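Local coordinates for protein pyruvate kinase (Pyrobaculum aerophilum, PDB 3QTG) that catalyses the final step of glycolysis, the interconversion of phosphoenolpyruvate plus ADP and pyruvate plus ATP, with the help of a divalent metal cation, at residues Arg272-Ser277 with Lys282-Ala287; Pro298-Ala303 with Val335-Arg340. All coordinates share one frame; numbering follows the deposited sequence.

Contact 1: Arg272-Ser277 with Lys282-Ala287; sequences RIVHTS and KPIAVA
S277 grips the carbonyl oxygen of I273 twice, through its backbone N and through its side-chain OG, and that same OG lies 3.5 Å from CD1 of I284 across the contact. The two donors reach I273 O from opposite faces of the carbonyl plane, OG at 3.0 Å, so a buried hydroxyl is satisfied by its own helix one turn back. This is one helix-to-strand step of the (beta/alpha)8 TIM barrel: helix 266-279 lies outside the barrel, and after a short turn the chain reverses into strand 284-287, the seventh barrel strand, nearly antiparallel to it (161° between the axes of 272-277 and 284-287, which come within 9.0 Å). The turn is tied by K282 N, which donates to S277 O at 2.9 Å. K282 CB also faces the helix, but the chain bends at chi2 and leads NZ away, to a weak bond with S247 O.

I284 is the apolar centre. With CG1 anti to the backbone N (chi1 170°), its long branch extends to the helix, where CD1 meets I273 CG2 at 3.8 Å and CG1 meets V274 CG2; it crosses both side chains at about a right angle. Its backbone N bonds D317 OD2, and I273 and S277 also touch strand 249-253, so the helix covers two neighbouring strands. Just past the end of the strand, two residues beyond V286, T288 probably binds substrate. V274 CG2, which already packs on I284, is also the atom that reaches V286 CG2, more loosely, at 4.4 Å.

Contact 2: Pro298-Ala303 with Val335-Arg340; sequences PIPTRA and VSWLSR
P300 lays its ring CD over the five-membered ring of W337, 3.5 Å from the ring centroid and only 9° off the normal, a CH-pi contact made squarely on the face. CG lies on the same side of the plane, just beyond the CD2-CE3 bond, about 4.0 Å from both W337 atoms. The indole presents that face with chi1 at -91°, away from the staggered positions. Beside it, I299 comes in at a slant: CG1 lies beside the backbone N (chi1 -44°), which puts CG2 anti to that N and 3.9 Å from W337 CZ2, and a bend at chi2 brings CD1 to 3.8 Å from NE1. P298 O also approaches W337 NE1 obliquely, at 3.5 Å, without making a hydrogen bond.

W337 belongs to helix 331-343, on the outside of the TIM barrel, and it meets the loop leading into helix 302-313, whose N-cap is T301, with OG1 bonded to E304 N. I305 from that helix touches both P300 and W337. On the indole face opposite P300 lies R340, one turn on: its guanidinium CZ is 3.9 Å above the ring plane, so the indole is held between a proline and an arginine. With W337 replaced by alanine, P300 CD and I299 are likely to lose the ring they pack on, and the R340 guanidinium the flat surface that limits its turning. R340 also packs on D264 of the second subunit, and I299 on L263 of that same subunit.

How the contacts relate
Both contacts belong to the TIM-barrel part of the chain and come in series: contact 1 closes before contact 2 opens, and strand 284-287 is followed, after a loop, by helix 302-313, the next element. Their centres are 22 Å apart and their nearest atoms about 8 Å. Contact 1 is buried, about 10 Å from the centre of the chain, where a helix packs on the barrel wall; contact 2 lies about 20 Å out, partly exposed, and joins the loop before helix 302-313 to helix 331-343. Strand 318-321, the eighth, is touched by V286 and L338. Both contacts touch the second subunit of the homotetramer, contact 1 through H275 alone, contact 2 through several residues.

Contact 1: Arg272-Ser277 with Lys282-Ala287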
loop_
_atom_site.group_PDB
_atom_site.type_symbol
_atom_site.label_atom_id
_atom_site.label_comp_id
_atom_site.label_asym_id
_atom_site.label_seq_id
_atom_site.Cartn_x
_atom_site.Cartn_y
_atom_site.Cartn_z
ATOM N N ARG A 272 7.046 -24.006 -2.424
ATOM C CA ARG A 272 5.716 -24.129 -1.833
ATOM C C ARG A 272 5.738 -24.616 -0.363
ATOM O O ARG A 272 4.969 -24.117 0.464
ATOM C CB ARG A 272 4.771 -24.969 -2.718
ATOM C CG ARG A 272 3.492 -25.449 -1.995
ATOM C CD ARG A 272 2.303 -25.767 -2.965
ATOM N NE ARG A 272 2.408 -27.097 -3.586
ATOM C CZ ARG A 272 2.949 -27.346 -4.785
ATOM N NH1 ARG A 272 3.456 -26.356 -5.523
ATOM N NH2 ARG A 272 2.991 -28.594 -5.247
ATOM N N ILE A 273 6.618 -25.561 -0.034
ATOM C CA ILE A 273 6.760 -25.993 1.365
ATOM C C ILE A 273 7.232 -24.852 2.279
ATOM O O ILE A 273 6.705 -24.662 3.392
ATOM C CB ILE A 273 7.698 -27.224 1.544
ATOM C CG1 ILE A 273 7.147 -28.465 0.802
ATOM C CG2 ILE A 273 7.856 -27.515 3.039
ATOM C CD1 ILE A 273 8.198 -29.503 0.374
ATOM N N VAL A 274 8.242 -24.117 1.802
ATOM C CA VAL A 274 8.833 -22.986 2.533
ATOM C C VAL A 274 7.824 -21.832 2.711
ATOM O O VAL A 274 7.622 -21.370 3.827
ATOM C CB VAL A 274 10.137 -22.474 1.873
ATOM C CG1 VAL A 274 10.668 -21.217 2.603
ATOM C CG2 VAL A 274 11.213 -23.574 1.871
ATOM N N HIS A 275 7.172 -21.415 1.631
ATOM C CA HIS A 275 6.098 -20.413 1.701
ATOM C C HIS A 275 4.981 -20.806 2.695
ATOM O O HIS A 275 4.573 -20.019 3.532
ATOM C CB HIS A 275 5.550 -20.143 0.295
ATOM C CG HIS A 275 6.462 -19.293 -0.549
ATOM N ND1 HIS A 275 7.785 -19.053 -0.214
ATOM C CD2 HIS A 275 6.244 -18.632 -1.716
ATOM C CE1 HIS A 275 8.335 -18.281 -1.137
ATOM N NE2 HIS A 275 7.423 -18.013 -2.060
ATOM N N THR A 276 4.531 -22.051 2.636
ATOM C CA THR A 276 3.502 -22.526 3.543
ATOM C C THR A 276 3.915 -22.527 5.016
ATOM O O THR A 276 3.125 -22.109 5.884
ATOM C CB THR A 276 2.980 -23.888 3.074
ATOM O OG1 THR A 276 2.513 -23.733 1.733
ATOM C CG2 THR A 276 1.845 -24.393 3.949
ATOM N N SER A 277 5.143 -22.948 5.297
ATOM C CA SER A 277 5.643 -22.970 6.672
ATOM C C SER A 277 5.781 -21.573 7.260
ATOM O O SER A 277 5.413 -21.373 8.402
ATOM C CB SER A 277 6.988 -23.717 6.803
ATOM O OG SER A 277 6.890 -25.038 6.316
ATOM N N LYS A 282 5.651 -21.745 11.297
ATOM C CA LYS A 282 6.407 -22.938 11.695
ATOM C C LYS A 282 7.857 -22.795 11.269
ATOM O O LYS A 282 8.115 -22.442 10.134
ATOM C CB LYS A 282 5.817 -24.196 11.051
ATOM C CG LYS A 282 4.400 -24.549 11.482
ATOM C CD LYS A 282 4.279 -24.660 12.976
ATOM C CE LYS A 282 2.864 -25.084 13.380
ATOM N NZ LYS A 282 2.713 -25.039 14.851
ATOM N N PRO A 283 8.805 -23.091 12.169
ATOM C CA PRO A 283 10.186 -23.099 11.715
ATOM C C PRO A 283 10.369 -24.116 10.559
ATOM O O PRO A 283 9.687 -25.154 10.532
ATOM C CB PRO A 283 10.970 -23.544 12.962
ATOM C CG PRO A 283 10.059 -23.270 14.118
ATOM C CD PRO A 283 8.679 -23.490 13.585
ATOM N N ILE A 284 11.252 -23.797 9.613
ATOM C CA ILE A 284 11.403 -24.555 8.369
ATOM C C ILE A 284 12.892 -24.865 8.100
ATOM O O ILE A 284 13.761 -23.997 8.214
ATOM C CB ILE A 284 10.729 -23.813 7.159
ATOM C CG1 ILE A 284 11.079 -24.444 5.802
ATOM C CG2 ILE A 284 11.019 -22.293 7.176
ATOM C CD1 ILE A 284 10.203 -25.640 5.415
ATOM N N ALA A 285 13.172 -26.116 7.760
ATOM C CA ALA A 285 14.511 -26.533 7.359
ATOM C C ALA A 285 14.524 -27.065 5.931
ATOM O O ALA A 285 13.512 -27.539 5.410
ATOM C CB ALA A 285 15.046 -27.609 8.331
ATOM N N VAL A 286 15.674 -26.937 5.284
ATOM C CA VAL A 286 15.935 -27.658 4.045
ATOM C C VAL A 286 17.109 -28.611 4.308
ATOM O O VAL A 286 18.153 -28.195 4.810
ATOM C CB VAL A 286 16.173 -26.719 2.842
ATOM C CG1 VAL A 286 16.582 -27.512 1.610
ATOM C CG2 VAL A 286 14.883 -25.905 2.513
ATOM N N ALA A 287 16.893 -29.890 4.002
ATOM C CA ALA A 287 17.825 -30.984 4.296
ATOM C C ALA A 287 18.234 -31.744 3.029
ATOM O O ALA A 287 17.409 -31.933 2.131
ATOM C CB ALA A 287 17.168 -31.969 5.287
#

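Contact 2: Pro298-Ala303 with Val335-Arg340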
loop_
_atom_site.group_PDB
_atom_site.type_symbol
_atom_site.label_atom_id
_atom_site.label_comp_id
_atom_site.label_asym_id
_atom_site.label_seq_id
_atom_site.Cartn_x
_atom_site.Cartn_y
_atom_site.Cartn_z
ATOM N N PRO A 298 37.121 -31.002 -1.185
ATOM C CA PRO A 298 37.112 -30.062 -0.069
ATOM C C PRO A 298 36.532 -28.681 -0.445
ATOM O O PRO A 298 36.459 -27.785 0.408
ATOM C CB PRO A 298 38.603 -29.943 0.286
ATOM C CG PRO A 298 39.314 -30.160 -1.025
ATOM C CD PRO A 298 38.447 -31.078 -1.840
ATOM N N ILE A 299 36.163 -28.514 -1.717
ATOM C CA ILE A 299 35.527 -27.288 -2.216
ATOM C C ILE A 299 34.218 -27.665 -2.931
ATOM O O ILE A 299 34.182 -28.653 -3.665
ATOM C CB ILE A 299 36.434 -26.515 -3.211
ATOM C CG1 ILE A 299 37.898 -26.438 -2.733
ATOM C CG2 ILE A 299 35.870 -25.125 -3.508
ATOM C CD1 ILE A 299 38.126 -25.654 -1.449
ATOM N N PRO A 300 33.137 -26.889 -2.718
ATOM C CA PRO A 300 31.939 -27.223 -3.479
ATOM C C PRO A 300 31.993 -26.637 -4.903
ATOM O O PRO A 300 32.854 -25.797 -5.212
ATOM C CB PRO A 300 30.826 -26.561 -2.651
ATOM C CG PRO A 300 31.481 -25.343 -2.101
ATOM C CD PRO A 300 32.911 -25.734 -1.824
ATOM N N THR A 301 31.092 -27.102 -5.761
ATOM C CA THR A 301 30.914 -26.515 -7.085
ATOM C C THR A 301 30.212 -25.153 -6.944
ATOM O O THR A 301 29.535 -24.895 -5.944
ATOM C CB THR A 301 30.075 -27.415 -7.992
ATOM O OG1 THR A 301 28.690 -27.267 -7.652
ATOM C CG2 THR A 301 30.506 -28.931 -7.884
ATOM N N ARG A 302 30.397 -24.294 -7.946
ATOM C CA ARG A 302 29.696 -23.006 -8.051
ATOM C C ARG A 302 28.164 -23.100 -7.972
ATOM O O ARG A 302 27.517 -22.263 -7.342
ATOM C CB ARG A 302 30.117 -22.297 -9.328
ATOM C CG ARG A 302 31.533 -21.713 -9.206
ATOM C CD ARG A 302 32.048 -21.132 -10.504
ATOM N NE ARG A 302 33.466 -20.773 -10.397
ATOM C CZ ARG A 302 34.480 -21.602 -10.666
ATOM N NH1 ARG A 302 34.243 -22.841 -11.080
ATOM N NH2 ARG A 302 35.735 -21.188 -10.531
ATOM N N ALA A 303 27.597 -24.116 -8.606
ATOM C CA ALA A 303 26.151 -24.319 -8.587
ATOM C C ALA A 303 25.651 -24.611 -7.171
ATOM O O ALA A 303 24.584 -24.142 -6.795
ATOM C CB ALA A 303 25.744 -25.430 -9.555
ATOM N N VAL A 335 31.086 -28.121 6.688
ATOM C CA VAL A 335 30.482 -27.147 7.615
ATOM C C VAL A 335 31.111 -25.762 7.525
ATOM O O VAL A 335 30.445 -24.738 7.767
ATOM C CB VAL A 335 30.435 -27.633 9.095
ATOM C CG1 VAL A 335 29.574 -28.893 9.222
ATOM C CG2 VAL A 335 31.831 -27.840 9.688
ATOM N N SER A 336 32.393 -25.734 7.168
ATOM C CA SER A 336 33.123 -24.490 7.033
ATOM C C SER A 336 32.592 -23.716 5.828
ATOM O O SER A 336 32.299 -22.533 5.941
ATOM C CB SER A 336 34.623 -24.768 6.920
ATOM O OG SER A 336 35.359 -23.562 6.848
ATOM N N TRP A 337 32.423 -24.396 4.695
ATOM C CA TRP A 337 31.822 -23.791 3.502
ATOM C C TRP A 337 30.347 -23.396 3.660
ATOM O O TRP A 337 29.934 -22.355 3.149
ATOM C CB TRP A 337 32.010 -24.690 2.288
ATOM C CG TRP A 337 33.265 -24.375 1.559
ATOM C CD1 TRP A 337 34.454 -25.058 1.623
ATOM C CD2 TRP A 337 33.479 -23.281 0.665
ATOM N NE1 TRP A 337 35.382 -24.460 0.818
ATOM C CE2 TRP A 337 34.818 -23.366 0.218
ATOM C CE3 TRP A 337 32.668 -22.241 0.188
ATOM C CZ2 TRP A 337 35.369 -22.449 -0.688
ATOM C CZ3 TRP A 337 33.218 -21.320 -0.708
ATOM C CH2 TRP A 337 34.558 -21.433 -1.136
ATOM N N LEU A 338 29.568 -24.214 4.376
ATOM C CA LEU A 338 28.182 -23.853 4.723
ATOM C C LEU A 338 28.086 -22.482 5.419
ATOM O O LEU A 338 27.346 -21.586 4.988
ATOM C CB LEU A 338 27.535 -24.925 5.609
ATOM C CG LEU A 338 26.054 -24.641 5.880
ATOM C CD1 LEU A 338 25.254 -24.417 4.555
ATOM C CD2 LEU A 338 25.413 -25.739 6.734
ATOM N N SER A 339 28.864 -22.343 6.486
ATOM C CA SER A 339 28.883 -21.162 7.340
ATOM C C SER A 339 29.395 -19.923 6.609
ATOM O O SER A 339 28.860 -18.821 6.777
ATOM C CB SER A 339 29.761 -21.466 8.561
ATOM O OG SER A 339 29.532 -20.547 9.592
ATOM N N ARG A 340 30.435 -20.120 5.803
ATOM C CA ARG A 340 31.019 -19.072 4.976
ATOM C C ARG A 340 30.002 -18.520 3.957
ATOM O O ARG A 340 29.849 -17.308 3.839
ATOM C CB ARG A 340 32.242 -19.635 4.257
ATOM C CG ARG A 340 33.082 -18.612 3.530
ATOM C CD ARG A 340 34.185 -19.303 2.718
ATOM N NE ARG A 340 34.726 -20.497 3.388
ATOM C CZ ARG A 340 35.931 -21.014 3.147
ATOM N NH1 ARG A 340 36.732 -20.437 2.251
ATOM N NH2 ARG A 340 36.342 -22.103 3.806
#